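Conserved hypothetical protein BatB (PDB 3IBS) is of unknown function but, in this piece of a longer membrane protein, forms a magnesium-binding von Willebrand factor type A domain. Local coordinates at residues 91-95 with 119-124; 63-67 with 78-82; 10-14 with 209-214. All blocks are in the same frame, centred on the assembly; numbering follows the deposited sequence. Where two conformers were deposited one is given.

Contact 1: 91-95 with 119-124; sequences GTAIG and TDGENH
Thr92 OG1 donates to Glu122 O at 2.6 Å, lying almost straight out from that carbonyl (C=O...OG1 angle 175°). The torsion chi1 of -49° sets OG1 opposite the carbonyl carbon and turns CG2 away from the backbone N, so CG2 also leans on Glu122 O, 3.5 Å away. His124, two residues after Glu122, was modelled in two conformers; in the one described, ND1 donates to Thr92 O (2.7 Å), which stands 16° out of the ring plane. Ile94 N reaches the same oxygen weakly in the inverse gamma turn centred on Ala93, while in the same His124 conformer Ile94 CB lies 4.2 Å above the imidazole plane, towards its rim. Ile94 CD1 meets Thr119 CG2 tip to tip at 4.1 Å. A valine in place of Thr92 would probably leave Glu122 O without this donor and the two segments less firmly joined.

Behind this shell, Gly121 N bonds to Thr119 OG1 at 2.9 Å in an ST turn, and Glu122 N to Asp120 OD1 at 3.1 Å in an Asx turn; Thr119 OG1 also pairs with Asp19, and Glu122 with Thr174. Thr92 comes within about 4 Å of the magnesium ion held by Ser21 and Ser23, a layout consistent with a metal-ion-dependent adhesion site; Asp120 is another magnesium-binding residue of this protein, though not in this chain's model. The contact joins the loop after strand 113-119 to the start of helix 94-102, with Ala93 as N-cap; Ile94 packs on Phe58 of strand 52-58 and Ile184 of helix 178-187.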
ATOM      1  N   GLY A  91       2.422 -20.549   3.199  1.00 19.25           N
ATOM      2  CA  GLY A  91       1.215 -21.172   3.753  1.00 17.84           C
ATOM      3  C   GLY A  91       1.006 -20.651   5.159  1.00 17.38           C
ATOM      4  O   GLY A  91       1.749 -19.771   5.629  1.00 17.36           O
ATOM      5  N   THR A  92      -0.008 -21.179   5.836  1.00 16.28           N
ATOM      6  CA  THR A  92      -0.361 -20.730   7.175  1.00 16.16           C
ATOM      7  C   THR A  92      -0.617 -21.973   8.022  1.00 16.19           C
ATOM      8  O   THR A  92      -1.758 -22.243   8.413  1.00 16.02           O
ATOM      9  CB  THR A  92      -1.618 -19.819   7.160  1.00 16.40           C
ATOM     10  OG1 THR A  92      -1.472 -18.810   6.158  1.00 15.60           O
ATOM     11  CG2 THR A  92      -1.829 -19.127   8.540  1.00 14.19           C
ATOM     12  N   ALA A  93       0.453 -22.708   8.311  1.00 15.12           N
ATOM     13  CA  ALA A  93       0.341 -24.029   8.950  1.00 15.37           C
ATOM     14  C   ALA A  93       0.251 -23.958  10.472  1.00 15.51           C
ATOM     15  O   ALA A  93       1.145 -24.428  11.188  1.00 14.89           O
ATOM     16  CB  ALA A  93       1.498 -24.945   8.498  1.00 15.16           C
ATOM     17  N   ILE A  94      -0.835 -23.347  10.958  1.00 15.55           N
ATOM     18  CA  ILE A  94      -1.065 -23.155  12.391  1.00 14.97           C
ATOM     19  C   ILE A  94      -1.189 -24.503  13.143  1.00 15.31           C
ATOM     20  O   ILE A  94      -0.662 -24.644  14.247  1.00 16.00           O
ATOM     21  CB  ILE A  94      -2.309 -22.247  12.689  1.00 14.41           C
ATOM     22  CG1 ILE A  94      -2.123 -20.830  12.115  1.00 13.58           C
ATOM     23  CG2 ILE A  94      -2.557 -22.148  14.219  1.00 12.62           C
ATOM     24  CD1 ILE A  94      -3.459 -20.028  12.022  1.00 14.34           C
ATOM     25  N   GLY A  95      -1.895 -25.467  12.550  1.00 15.30           N
ATOM     26  CA  GLY A  95      -2.039 -26.812  13.129  1.00 15.48           C
ATOM     27  C   GLY A  95      -0.715 -27.525  13.354  1.00 15.49           C
ATOM     28  O   GLY A  95      -0.456 -28.020  14.457  1.00 15.80           O
ATOM     29  N   THR A 119      -0.523 -14.474  14.764  1.00 12.09           N
ATOM     30  CA  THR A 119      -0.761 -14.676  13.323  1.00 11.94           C
ATOM     31  C   THR A 119      -1.827 -13.703  12.799  1.00 12.19           C
ATOM     32  O   THR A 119      -2.566 -13.120  13.576  1.00 11.35           O
ATOM     33  CB  THR A 119      -1.199 -16.161  13.049  1.00 11.74           C
ATOM     34  OG1 THR A 119      -1.349 -16.405  11.638  1.00 12.22           O
ATOM     35  CG2 THR A 119      -2.521 -16.490  13.790  1.00 11.31           C
ATOM     36  N   ASP A 120      -1.912 -13.538  11.477  1.00 12.23           N
ATOM     37  CA  ASP A 120      -3.096 -12.890  10.901  1.00 13.22           C
ATOM     38  C   ASP A 120      -4.199 -13.931  10.596  1.00 13.58           C
ATOM     39  O   ASP A 120      -5.295 -13.562  10.136  1.00 13.91           O
ATOM     40  CB  ASP A 120      -2.721 -12.046   9.674  1.00 12.78           C
ATOM     41  CG  ASP A 120      -1.951 -12.845   8.642  1.00 14.53           C
ATOM     42  OD1 ASP A 120      -2.234 -14.063   8.510  1.00 14.07           O
ATOM     43  OD2 ASP A 120      -1.046 -12.276   7.992  1.00 13.73           O
ATOM     44  N   GLY A 121      -3.917 -15.220  10.866  1.00 14.04           N
ATOM     45  CA  GLY A 121      -4.922 -16.302  10.716  1.00 14.18           C
ATOM     46  C   GLY A 121      -5.484 -16.455   9.297  1.00 15.42           C
ATOM     47  O   GLY A 121      -6.572 -17.049   9.078  1.00 15.15           O
ATOM     48  N   GLU A 122      -4.714 -15.973   8.325  1.00 14.76           N
ATOM     49  CA  GLU A 122      -5.185 -15.857   6.961  1.00 15.32           C
ATOM     50  C   GLU A 122      -4.937 -17.094   6.104  1.00 15.21           C
ATOM     51  O   GLU A 122      -3.816 -17.609   6.059  1.00 15.94           O
ATOM     52  CB  GLU A 122      -4.552 -14.637   6.290  1.00 14.22           C
ATOM     53  CG  GLU A 122      -5.017 -14.447   4.870  1.00 14.75           C
ATOM     54  CD  GLU A 122      -4.495 -13.167   4.249  1.00 15.39           C
ATOM     55  OE1 GLU A 122      -3.261 -12.929   4.271  1.00 14.61           O
ATOM     56  OE2 GLU A 122      -5.322 -12.417   3.729  1.00 15.11           O
ATOM     57  N   ASN A 123      -5.979 -17.521   5.387  1.00 15.58           N
ATOM     58  CA  ASN A 123      -5.886 -18.649   4.453  1.00 16.84           C
ATOM     59  C   ASN A 123      -5.335 -19.950   5.072  1.00 17.06           C
ATOM     60  O   ASN A 123      -4.550 -20.666   4.436  1.00 17.08           O
ATOM     61  CB  ASN A 123      -5.038 -18.282   3.220  1.00 15.90           C
ATOM     62  CG  ASN A 123      -5.705 -17.245   2.334  1.00 17.62           C
ATOM     63  OD1 ASN A 123      -6.924 -17.142   2.281  1.00 17.87           O
ATOM     64  ND2 ASN A 123      -4.889 -16.460   1.631  1.00 19.86           N
ATOM     65  N   HIS A 124      -5.730 -20.245   6.308  0.50 17.41           N
ATOM     66  CA  HIS A 124      -5.383 -21.540   6.894  0.50 18.05           C
ATOM     67  C   HIS A 124      -6.259 -22.617   6.255  0.50 18.62           C
ATOM     68  O   HIS A 124      -7.474 -22.446   6.155  0.50 18.27           O
ATOM     69  CB  HIS A 124      -5.570 -21.541   8.408  0.50 17.72           C
ATOM     70  CG  HIS A 124      -5.297 -22.873   9.040  0.50 17.88           C
ATOM     71  ND1 HIS A 124      -4.070 -23.495   8.962  0.50 16.62           N
ATOM     72  CD2 HIS A 124      -6.098 -23.709   9.744  0.50 18.17           C
ATOM     73  CE1 HIS A 124      -4.123 -24.654   9.594  0.50 16.57           C
ATOM     74  NE2 HIS A 124      -5.343 -24.810  10.074  0.50 18.07           N
TER

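Contact 2: 63-67 with 78-82; sequences FTQLP and FLESI
Leu66 lays its CD1 methyl over one face of the Phe78 ring, 4.0 Å from the centroid and 21° off the ring normal, a CH-pi contact displaced toward CG. The two side chains cross at about a right angle, and chi1 of Leu66 (176°, CG opposite the backbone N) carries the methyl out to the ring. Near the plane of the same ring, Gln65 O approaches its edge, 3.2 Å from CD2, so a methyl covers the face while a carbonyl meets the rim.

The side chain of Gln65 reaches further. It starts extended, bends at chi2 (76°), and brings NE2 to Phe78 O at 2.9 Å, with the acceptor close to the amide plane. Ser81 OG lies 3.1 Å from the same NE2. Along the way the glutamine slants across Ile82, whose CG1 is 3.6 Å from NE2 and whose CD1 is 3.9 Å from Gln65 CG.

Gln65 and Leu66 form a classic beta bulge opposite Met55 on strand 52-58, which gives strand 62-69 its kink beside helix 72-80; Ile82 packs on Met55 and Val57 of strand 52-58. Ile82 N bonds to Leu79 O rather than to Phe78 O, the acceptor four residues back. A side-chain amide therefore supplies a donor to a main-chain carbonyl of helix 72-80, and the contact pairs this directional bond with apolar methyl-on-ring packing.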
ATOM      1  N   PHE A  63       8.933 -24.904  12.336  1.00 17.96           N
ATOM      2  CA  PHE A  63      10.092 -25.445  13.020  1.00 18.59           C
ATOM      3  C   PHE A  63      10.390 -24.740  14.335  1.00 17.91           C
ATOM      4  O   PHE A  63       9.935 -23.620  14.569  1.00 17.37           O
ATOM      5  CB  PHE A  63      11.323 -25.542  12.082  1.00 19.46           C
ATOM      6  CG  PHE A  63      12.062 -24.245  11.859  1.00 22.39           C
ATOM      7  CD1 PHE A  63      13.027 -23.798  12.774  1.00 26.71           C
ATOM      8  CD2 PHE A  63      11.853 -23.504  10.697  1.00 26.01           C
ATOM      9  CE1 PHE A  63      13.748 -22.594  12.550  1.00 28.07           C
ATOM     10  CE2 PHE A  63      12.566 -22.305  10.464  1.00 27.40           C
ATOM     11  CZ  PHE A  63      13.511 -21.852  11.391  1.00 28.09           C
ATOM     12  N   THR A  64      11.148 -25.421  15.186  1.00 17.14           N
ATOM     13  CA  THR A  64      11.548 -24.902  16.474  1.00 17.28           C
ATOM     14  C   THR A  64      12.647 -23.875  16.319  1.00 17.80           C
ATOM     15  O   THR A  64      13.749 -24.197  15.851  1.00 18.27           O
ATOM     16  CB  THR A  64      12.072 -26.046  17.375  1.00 17.91           C
ATOM     17  OG1 THR A  64      11.007 -26.987  17.595  1.00 17.58           O
ATOM     18  CG2 THR A  64      12.565 -25.480  18.740  1.00 16.76           C
ATOM     19  N   GLN A  65      12.365 -22.651  16.730  1.00 17.22           N
ATOM     20  CA  GLN A  65      13.349 -21.561  16.640  1.00 17.43           C
ATOM     21  C   GLN A  65      14.119 -21.519  17.939  1.00 16.89           C
ATOM     22  O   GLN A  65      15.317 -21.353  17.937  1.00 18.12           O
ATOM     23  CB  GLN A  65      12.667 -20.207  16.349  1.00 17.19           C
ATOM     24  CG  GLN A  65      13.556 -18.921  16.541  1.00 17.19           C
ATOM     25  CD  GLN A  65      14.547 -18.718  15.401  1.00 20.01           C
ATOM     26  OE1 GLN A  65      14.541 -19.474  14.415  1.00 20.32           O
ATOM     27  NE2 GLN A  65      15.404 -17.698  15.522  1.00 18.75           N
ATOM     28  N   LEU A  66      13.421 -21.706  19.048  1.00 17.22           N
ATOM     29  CA  LEU A  66      14.027 -21.689  20.375  1.00 16.79           C
ATOM     30  C   LEU A  66      13.467 -22.849  21.203  1.00 17.37           C
ATOM     31  O   LEU A  66      12.276 -22.886  21.479  1.00 16.91           O
ATOM     32  CB  LEU A  66      13.761 -20.346  21.065  1.00 16.80           C
ATOM     33  CG  LEU A  66      14.244 -20.192  22.514  1.00 18.23           C
ATOM     34  CD1 LEU A  66      15.776 -19.944  22.572  1.00 18.45           C
ATOM     35  CD2 LEU A  66      13.473 -19.083  23.206  1.00 18.06           C
ATOM     36  N   PRO A  67      14.330 -23.813  21.589  1.00 17.81           N
ATOM     37  CA  PRO A  67      13.903 -24.892  22.484  1.00 18.11           C
ATOM     38  C   PRO A  67      13.602 -24.298  23.841  1.00 18.55           C
ATOM     39  O   PRO A  67      14.201 -23.269  24.228  1.00 18.46           O
ATOM     40  CB  PRO A  67      15.130 -25.839  22.540  1.00 18.05           C
ATOM     41  CG  PRO A  67      15.901 -25.518  21.275  1.00 19.15           C
ATOM     42  CD  PRO A  67      15.723 -23.999  21.140  1.00 17.99           C
ATOM     43  N   PHE A  78      17.507 -14.795  20.073  1.00 20.22           N
ATOM     44  CA  PHE A  78      16.895 -15.695  19.067  1.00 20.39           C
ATOM     45  C   PHE A  78      15.695 -15.037  18.366  1.00 20.66           C
ATOM     46  O   PHE A  78      15.399 -15.295  17.203  1.00 19.88           O
ATOM     47  CB  PHE A  78      16.460 -17.015  19.723  1.00 19.96           C
ATOM     48  CG  PHE A  78      17.577 -18.037  19.809  1.00 20.98           C
ATOM     49  CD1 PHE A  78      18.750 -17.768  20.526  1.00 21.15           C
ATOM     50  CD2 PHE A  78      17.466 -19.257  19.165  1.00 20.91           C
ATOM     51  CE1 PHE A  78      19.800 -18.712  20.604  1.00 17.66           C
ATOM     52  CE2 PHE A  78      18.504 -20.192  19.236  1.00 20.84           C
ATOM     53  CZ  PHE A  78      19.675 -19.903  19.946  1.00 19.18           C
ATOM     54  N   LEU A  79      15.026 -14.169  19.106  1.00 21.26           N
ATOM     55  CA  LEU A  79      13.900 -13.409  18.599  1.00 22.53           C
ATOM     56  C   LEU A  79      14.364 -12.494  17.482  1.00 22.78           C
ATOM     57  O   LEU A  79      13.753 -12.445  16.422  1.00 22.45           O
ATOM     58  CB  LEU A  79      13.308 -12.589  19.751  1.00 22.07           C
ATOM     59  CG  LEU A  79      12.012 -11.823  19.612  1.00 22.72           C
ATOM     60  CD1 LEU A  79      10.878 -12.723  19.130  1.00 20.54           C
ATOM     61  CD2 LEU A  79      11.685 -11.185  20.951  1.00 21.19           C
ATOM     62  N   GLU A  80      15.481 -11.804  17.714  1.00 23.93           N
ATOM     63  CA  GLU A  80      15.992 -10.807  16.773  1.00 24.83           C
ATOM     64  C   GLU A  80      16.315 -11.374  15.383  1.00 24.14           C
ATOM     65  O   GLU A  80      16.167 -10.681  14.367  1.00 24.00           O
ATOM     66  CB  GLU A  80      17.196 -10.057  17.397  1.00 25.76           C
ATOM     67  CG  GLU A  80      18.254  -9.529  16.414  1.00 29.77           C
ATOM     68  CD  GLU A  80      19.242 -10.618  15.945  1.00 36.35           C
ATOM     69  OE1 GLU A  80      19.639 -11.502  16.762  1.00 37.87           O
ATOM     70  OE2 GLU A  80      19.626 -10.581  14.749  1.00 38.63           O
ATOM     71  N   SER A  81      16.746 -12.630  15.327  1.00 23.54           N
ATOM     72  CA  SER A  81      17.134 -13.237  14.053  1.00 22.73           C
ATOM     73  C   SER A  81      15.928 -13.719  13.202  1.00 21.99           C
ATOM     74  O   SER A  81      16.097 -14.137  12.051  1.00 22.53           O
ATOM     75  CB  SER A  81      18.124 -14.382  14.307  1.00 23.28           C
ATOM     76  OG  SER A  81      17.434 -15.578  14.669  1.00 26.31           O
ATOM     77  N   ILE A  82      14.718 -13.651  13.759  1.00 20.01           N
ATOM     78  CA  ILE A  82      13.522 -14.116  13.059  1.00 18.73           C
ATOM     79  C   ILE A  82      13.134 -13.215  11.869  1.00 18.51           C
ATOM     80  O   ILE A  82      12.994 -12.007  12.021  1.00 17.58           O
ATOM     81  CB  ILE A  82      12.321 -14.295  14.038  1.00 18.58           C
ATOM     82  CG1 ILE A  82      12.633 -15.427  15.040  1.00 17.56           C
ATOM     83  CG2 ILE A  82      11.016 -14.576  13.260  1.00 17.17           C
ATOM     84  CD1 ILE A  82      11.633 -15.597  16.156  1.00 16.11           C
TER

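Contact 3: 10-14 with 209-214; sequences KGVEV and ISKMAK
Ala213 N donates to Ile209 O at 3.0 Å, and the helical turn closed by this bond presents Ile209, the selenomethionine Met212 and Ala213 to the strand side of the contact. Val12 sits among all three. Its CG1 rests on Ala213, 3.6 Å from CA and about as near to CB, while CG2 meets Ile209 CG2 at 3.9 Å. This division follows from chi1 of -60°, which sets CG1 opposite the carbonyl carbon and CG2 between the backbone N and that carbon. The Met212 chain runs extended and then bends at chi3 (62°), bringing CE across to Val12 CB at 3.7 Å. Two residues on from Val12, Val14 CG2 points at Ile209 CG2, methyl end to methyl end at 4.1 Å.

In the alpha/beta fold of a von Willebrand factor type A domain, this packing lays the C-terminal helix 200-214 against one face of the central sheet. Strand 13-19 lies inside that sheet, parallel to 52-58 and 113-119; Ile209 also touches Ile116, and Met212 touches Ala114, both on strand 113-119. At the solvent-facing end, Lys10 and Ala213 touch twice in van der Waals contact: Lys10 CB lies 3.3 Å from Ala213 O, and Ala213 CB 3.5 Å from Lys10 O. Glu13, between the two valines, turns its CB away from the helix, and its carboxylate takes a salt bridge from Arg113 and a hydrogen bond with Thr106.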
ATOM      1  N   LYS A  10       5.993 -21.834  41.302  1.00 26.20           N
ATOM      2  CA  LYS A  10       4.777 -21.915  40.424  1.00 25.83           C
ATOM      3  C   LYS A  10       5.109 -21.553  38.979  1.00 24.74           C
ATOM      4  O   LYS A  10       4.385 -20.787  38.333  1.00 25.50           O
ATOM      5  CB  LYS A  10       3.649 -21.021  40.979  1.00 26.17           C
ATOM      6  CG  LYS A  10       4.093 -19.597  41.397  1.00 27.97           C
ATOM      7  CD  LYS A  10       2.959 -18.804  42.052  1.00 29.67           C
ATOM      8  CE  LYS A  10       2.684 -19.295  43.466  1.00 30.70           C
ATOM      9  NZ  LYS A  10       1.352 -18.845  43.945  1.00 31.66           N
ATOM     10  N   GLY A  11       6.217 -22.090  38.474  1.00 23.45           N
ATOM     11  CA  GLY A  11       6.667 -21.773  37.112  1.00 21.45           C
ATOM     12  C   GLY A  11       5.785 -22.373  36.024  1.00 20.01           C
ATOM     13  O   GLY A  11       5.238 -23.460  36.192  1.00 20.04           O
ATOM     14  N   VAL A  12       5.641 -21.663  34.906  1.00 18.16           N
ATOM     15  CA  VAL A  12       4.910 -22.203  33.764  1.00 16.71           C
ATOM     16  C   VAL A  12       5.826 -22.361  32.554  1.00 15.78           C
ATOM     17  O   VAL A  12       6.969 -21.904  32.577  1.00 15.07           O
ATOM     18  CB  VAL A  12       3.647 -21.366  33.403  1.00 16.61           C
ATOM     19  CG1 VAL A  12       2.700 -21.344  34.583  1.00 17.07           C
ATOM     20  CG2 VAL A  12       4.006 -19.950  32.982  1.00 16.05           C
ATOM     21  N   GLU A  13       5.313 -23.043  31.534  1.00 13.95           N
ATOM     22  CA  GLU A  13       5.997 -23.232  30.281  1.00 12.62           C
ATOM     23  C   GLU A  13       5.156 -22.589  29.175  1.00 12.93           C
ATOM     24  O   GLU A  13       3.951 -22.879  29.033  1.00 12.22           O
ATOM     25  CB  GLU A  13       6.234 -24.714  30.022  1.00 13.22           C
ATOM     26  CG  GLU A  13       7.132 -25.377  31.099  1.00 12.03           C
ATOM     27  CD  GLU A  13       7.401 -26.871  30.888  1.00 16.08           C
ATOM     28  OE1 GLU A  13       6.920 -27.487  29.906  1.00 15.32           O
ATOM     29  OE2 GLU A  13       8.115 -27.441  31.751  1.00 18.93           O
ATOM     30  N   VAL A  14       5.792 -21.700  28.413  1.00 11.46           N
ATOM     31  CA  VAL A  14       5.100 -20.930  27.381  1.00 11.47           C
ATOM     32  C   VAL A  14       5.825 -21.133  26.043  1.00 11.22           C
ATOM     33  O   VAL A  14       7.035 -20.871  25.931  1.00 11.00           O
ATOM     34  CB  VAL A  14       5.054 -19.412  27.744  1.00 11.06           C
ATOM     35  CG1 VAL A  14       4.461 -18.590  26.586  1.00 13.34           C
ATOM     36  CG2 VAL A  14       4.248 -19.172  29.010  1.00 11.63           C
ATOM     37  N   ILE A 209      -1.090 -15.431  31.334  1.00 22.66           N
ATOM     38  CA  ILE A 209       0.038 -16.251  31.786  1.00 22.70           C
ATOM     39  C   ILE A 209       0.181 -16.208  33.320  1.00 23.51           C
ATOM     40  O   ILE A 209       0.308 -17.265  33.956  1.00 23.39           O
ATOM     41  CB  ILE A 209       1.355 -15.845  31.096  1.00 22.61           C
ATOM     42  CG1 ILE A 209       1.293 -16.166  29.593  1.00 21.44           C
ATOM     43  CG2 ILE A 209       2.561 -16.572  31.730  1.00 22.55           C
ATOM     44  CD1 ILE A 209       2.314 -15.396  28.767  1.00 21.55           C
ATOM     45  N   SER A 210       0.136 -15.001  33.902  1.00 23.96           N
ATOM     46  CA  SER A 210       0.169 -14.823  35.368  1.00 24.99           C
ATOM     47  C   SER A 210      -0.965 -15.530  36.105  1.00 25.10           C
ATOM     48  O   SER A 210      -0.758 -16.074  37.186  1.00 24.99           O
ATOM     49  CB  SER A 210       0.135 -13.340  35.746  1.00 25.07           C
ATOM     50  OG  SER A 210       1.314 -12.695  35.310  1.00 26.77           O
ATOM     51  N   LYS A 211      -2.158 -15.479  35.523  1.00 25.66           N
ATOM     52  CA  LYS A 211      -3.355 -16.125  36.066  1.00 26.63           C
ATOM     53  C   LYS A 211      -3.187 -17.653  36.074  1.00 26.58           C
ATOM     54  O   LYS A 211      -3.559 -18.331  37.035  1.00 26.15           O
ATOM     55  CB  LYS A 211      -4.564 -15.690  35.229  1.00 26.86           C
ATOM     56  CG  LYS A 211      -5.922 -16.249  35.617  1.00 28.13           C
ATOM     57  CD  LYS A 211      -6.968 -15.623  34.697  1.00 30.00           C
ATOM     58  CE  LYS A 211      -7.871 -16.675  34.052  1.00 30.84           C
ATOM     59  NZ  LYS A 211      -8.894 -17.201  34.981  1.00 29.20           N
HETATM   60  N   MSE A 212      -2.594 -18.177  35.006  1.00 26.49           N
HETATM   61  CA  MSE A 212      -2.302 -19.598  34.882  1.00 27.15           C
HETATM   62  C   MSE A 212      -1.281 -20.066  35.928  1.00 27.51           C
HETATM   63  O   MSE A 212      -1.454 -21.124  36.549  1.00 27.31           O
HETATM   64  CB  MSE A 212      -1.817 -19.897  33.460  1.00 27.16           C
HETATM   65  CG  MSE A 212      -1.610 -21.355  33.160  1.00 28.02           C
HETATM   66 SE   MSE A 212      -1.060 -21.595  31.312  0.80 30.99          SE
HETATM   67  CE  MSE A 212       0.628 -20.598  31.323  1.00 28.51           C
ATOM     68  N   ALA A 213      -0.243 -19.256  36.141  1.00 28.16           N
ATOM     69  CA  ALA A 213       0.828 -19.568  37.097  1.00 28.93           C
ATOM     70  C   ALA A 213       0.339 -19.590  38.538  1.00 29.66           C
ATOM     71  O   ALA A 213       0.877 -20.322  39.373  1.00 29.24           O
ATOM     72  CB  ALA A 213       1.972 -18.578  36.955  1.00 28.99           C
ATOM     73  N   LYS A 214      -0.676 -18.781  38.825  1.00 30.44           N
ATOM     74  CA  LYS A 214      -1.186 -18.650  40.185  1.00 31.64           C
ATOM     75  C   LYS A 214      -2.285 -19.656  40.522  1.00 32.06           C
ATOM     76  O   LYS A 214      -2.579 -19.891  41.688  1.00 32.10           O
ATOM     77  CB  LYS A 214      -1.620 -17.208  40.465  1.00 31.73           C
ATOM     78  CG  LYS A 214      -0.433 -16.281  40.655  1.00 32.64           C
ATOM     79  CD  LYS A 214      -0.817 -14.822  40.551  1.00 34.62           C
ATOM     80  CE  LYS A 214       0.349 -13.952  40.976  1.00 35.61           C
ATOM     81  NZ  LYS A 214       0.025 -12.504  40.873  1.00 36.96           N
TER

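From the N terminus, 10-14 leads into strand 13-19, and its partner arrives only with 209-214 in the last helix. Contact 3 therefore closes a loop spanning almost the whole modelled chain, and the other two contacts fall within it. Contact 2 closes first, a short loop from the outermost strand 62-69 to helix 72-80. Contact 1 follows in series, running from the start of helix 94-102 to the loop after strand 113-119, beside the magnesium site. Contacts 1 and 3 lie on opposite sides of the chain's centre, their own centres about 26 Å apart. Contacts 2 and 3 reach the same sheet, one at its outer strand and the other further in.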